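Local coordinates for protein lactate dehydrogenase (PDB 6CT6) that probably catalyses the NADH-dependent interconversion of pyruvate and lactate, and is held here with NADH and the substrate analogue oxamate, at residues Glu207-Lys211 and Gly212-Lys216. Numbering follows the deposited sequence.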
ATOM      1  N   GLU B 207     -34.461 -14.612  -2.064  1.00 33.41           N
ATOM      2  CA  GLU B 207     -34.644 -15.630  -3.095  1.00 36.42           C
ATOM      3  C   GLU B 207     -33.575 -16.707  -2.991  1.00 38.07           C
ATOM      4  O   GLU B 207     -33.853 -17.891  -3.213  1.00 31.41           O
ATOM      5  CB  GLU B 207     -34.626 -14.996  -4.488  1.00 31.98           C
ATOM      6  CG  GLU B 207     -35.739 -13.983  -4.736  1.00 36.63           C
ATOM      7  CD  GLU B 207     -36.073 -13.818  -6.213  1.00 33.90           C
ATOM      8  OE1 GLU B 207     -35.631 -14.655  -7.032  1.00 33.00           O
ATOM      9  OE2 GLU B 207     -36.784 -12.851  -6.560  1.00 31.97           O
ATOM     10  N   PHE B 208     -32.345 -16.317  -2.649  1.00 33.44           N
ATOM     11  CA  PHE B 208     -31.280 -17.298  -2.473  1.00 36.14           C
ATOM     12  C   PHE B 208     -31.478 -18.100  -1.195  1.00 34.44           C
ATOM     13  O   PHE B 208     -31.137 -19.288  -1.141  1.00 35.35           O
ATOM     14  CB  PHE B 208     -29.924 -16.593  -2.471  1.00 35.33           C
ATOM     15  CG  PHE B 208     -29.504 -16.103  -3.823  1.00 34.27           C
ATOM     16  CD1 PHE B 208     -28.546 -16.786  -4.550  1.00 36.70           C
ATOM     17  CD2 PHE B 208     -30.089 -14.979  -4.379  1.00 33.06           C
ATOM     18  CE1 PHE B 208     -28.164 -16.347  -5.803  1.00 34.58           C
ATOM     19  CE2 PHE B 208     -29.713 -14.535  -5.630  1.00 32.22           C
ATOM     20  CZ  PHE B 208     -28.748 -15.220  -6.342  1.00 28.18           C
ATOM     21  N   ILE B 209     -32.026 -17.472  -0.155  1.00 35.72           N
ATOM     22  CA  ILE B 209     -32.372 -18.211   1.055  1.00 42.67           C
ATOM     23  C   ILE B 209     -33.399 -19.290   0.731  1.00 40.80           C
ATOM     24  O   ILE B 209     -33.227 -20.463   1.084  1.00 43.22           O
ATOM     25  CB  ILE B 209     -32.879 -17.251   2.147  1.00 42.30           C
ATOM     26  CG1 ILE B 209     -31.767 -16.274   2.546  1.00 41.68           C
ATOM     27  CG2 ILE B 209     -33.347 -18.031   3.371  1.00 40.82           C
ATOM     28  CD1 ILE B 209     -32.217 -15.132   3.441  1.00 41.51           C
ATOM     29  N   ASN B 210     -34.476 -18.907   0.040  1.00 40.04           N
ATOM     30  CA  ASN B 210     -35.536 -19.861  -0.271  1.00 40.61           C
ATOM     31  C   ASN B 210     -35.032 -21.005  -1.145  1.00 45.43           C
ATOM     32  O   ASN B 210     -35.564 -22.119  -1.071  1.00 47.06           O
ATOM     33  CB  ASN B 210     -36.700 -19.146  -0.955  1.00 34.81           C
ATOM     34  CG  ASN B 210     -37.334 -18.085  -0.073  1.00 35.77           C
ATOM     35  OD1 ASN B 210     -37.120 -18.059   1.138  1.00 40.68           O
ATOM     36  ND2 ASN B 210     -38.122 -17.204  -0.678  1.00 37.81           N
ATOM     37  N   LYS B 211     -34.016 -20.758  -1.975  1.00 41.02           N
ATOM     38  CA  LYS B 211     -33.463 -21.802  -2.831  1.00 38.14           C
ATOM     39  C   LYS B 211     -32.453 -22.690  -2.116  1.00 41.52           C
ATOM     40  O   LYS B 211     -31.982 -23.661  -2.717  1.00 42.08           O
ATOM     41  CB  LYS B 211     -32.797 -21.177  -4.061  1.00 43.72           C
ATOM     42  CG  LYS B 211     -33.769 -20.695  -5.130  1.00 44.68           C
ATOM     43  CD  LYS B 211     -34.265 -21.845  -5.996  1.00 45.41           C
ATOM     44  CE  LYS B 211     -35.389 -21.408  -6.924  1.00 55.27           C
ATOM     45  NZ  LYS B 211     -35.867 -22.531  -7.778  1.00 61.26           N
ATOM     46  N   GLY B 212     -32.111 -22.389  -0.865  1.00 42.67           N
ATOM     47  CA  GLY B 212     -31.124 -23.171  -0.150  1.00 47.01           C
ATOM     48  C   GLY B 212     -29.691 -22.895  -0.542  1.00 43.22           C
ATOM     49  O   GLY B 212     -28.809 -23.696  -0.218  1.00 44.70           O
ATOM     50  N   LEU B 213     -29.429 -21.785  -1.236  1.00 40.77           N
ATOM     51  CA  LEU B 213     -28.060 -21.424  -1.583  1.00 40.08           C
ATOM     52  C   LEU B 213     -27.353 -20.746  -0.416  1.00 40.18           C
ATOM     53  O   LEU B 213     -26.119 -20.783  -0.334  1.00 43.56           O
ATOM     54  CB  LEU B 213     -28.059 -20.519  -2.818  1.00 39.83           C
ATOM     55  CG  LEU B 213     -28.786 -21.094  -4.040  1.00 40.83           C
ATOM     56  CD1 LEU B 213     -28.915 -20.061  -5.146  1.00 37.01           C
ATOM     57  CD2 LEU B 213     -28.070 -22.330  -4.560  1.00 39.04           C
ATOM     58  N   ILE B 214     -28.117 -20.126   0.481  1.00 37.08           N
ATOM     59  CA  ILE B 214     -27.618 -19.589   1.739  1.00 43.20           C
ATOM     60  C   ILE B 214     -28.724 -19.794   2.766  1.00 41.15           C
ATOM     61  O   ILE B 214     -29.910 -19.756   2.430  1.00 37.04           O
ATOM     62  CB  ILE B 214     -27.226 -18.097   1.606  1.00 40.01           C
ATOM     63  CG1 ILE B 214     -26.408 -17.628   2.813  1.00 41.40           C
ATOM     64  CG2 ILE B 214     -28.468 -17.224   1.421  1.00 38.62           C
ATOM     65  CD1 ILE B 214     -25.741 -16.271   2.601  1.00 39.41           C
ATOM     66  N   ASN B 215     -28.345 -20.038   4.017  1.00 39.45           N
ATOM     67  CA  ASN B 215     -29.333 -20.291   5.058  1.00 42.63           C
ATOM     68  C   ASN B 215     -29.298 -19.194   6.114  1.00 42.21           C
ATOM     69  O   ASN B 215     -28.375 -18.379   6.181  1.00 41.92           O
ATOM     70  CB  ASN B 215     -29.132 -21.673   5.704  1.00 44.27           C
ATOM     71  CG  ASN B 215     -27.835 -21.787   6.484  1.00 46.64           C
ATOM     72  OD1 ASN B 215     -27.459 -20.888   7.236  1.00 44.71           O
ATOM     73  ND2 ASN B 215     -27.149 -22.910   6.315  1.00 46.78           N
ATOM     74  N   LYS B 216     -30.342 -19.192   6.947  1.00 45.04           N
ATOM     75  CA  LYS B 216     -30.529 -18.146   7.945  1.00 45.98           C
ATOM     76  C   LYS B 216     -29.408 -18.122   8.975  1.00 44.21           C
ATOM     77  O   LYS B 216     -29.164 -17.076   9.588  1.00 44.11           O
ATOM     78  CB  LYS B 216     -31.879 -18.342   8.643  1.00 56.23           C
ATOM     79  CG  LYS B 216     -32.681 -17.067   8.867  1.00 69.96           C
ATOM     80  CD  LYS B 216     -34.079 -17.395   9.382  1.00 83.74           C
ATOM     81  CE  LYS B 216     -34.870 -16.142   9.727  1.00 92.01           C
ATOM     82  NZ  LYS B 216     -36.244 -16.459  10.210  1.00 82.09           N
TER
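The ring of Phe208 meets Leu213 obliquely, on its CD1-CE1 side: Leu213 CD1 sits 3.3 Å from Phe208 CD1, a tight approach, and 3.8 Å from Phe208 CE1. The chi1 torsion of Phe208 (-73°) points the ring across the helix axis, leaning slightly back toward the helix start; its turn about CB-CG leaves CD1 and CE1 facing Leu213, whose extended end brings its CD1 up to them. Leu172 of helix 157-172 touches both side chains and extends the small apolar cluster. Leu213 also rests its CG against Lys211 CB at 4.0 Å, while the rest of the bent lysine chain leads off to the exposed surface. Next along, Ile214 puts its CG2 methyl 3.6 Å from Ile209 CG1, the two side chains running askew to each other. The longer branch of Ile214 leads away from Ile209, and the side chain also touches Cys171 and Leu172. Ile219 of helix 216-237 touches both isoleucines. The backbone turn is closed by two bonds: Leu213 N donates to Phe208 O at 3.0 Å, and Gly212 N donates to Ile209 O, also at 3.0 Å but from well above the carbonyl plane. A CA-H...O contact from Ile209 CA to Ile214 O (3.2 Å) is almost straight at the hydrogen, 171°. Gly212 takes a positive phi of 77°, and the paired bonds back into the last turn make this a Schellman motif, here with a hydrophobic contact between Phe208 and Leu213 beside it. It ends helix 205-210 at the surface of the C-terminal domain, and Asn215 then N-caps helix 216-237 through Asp218 N.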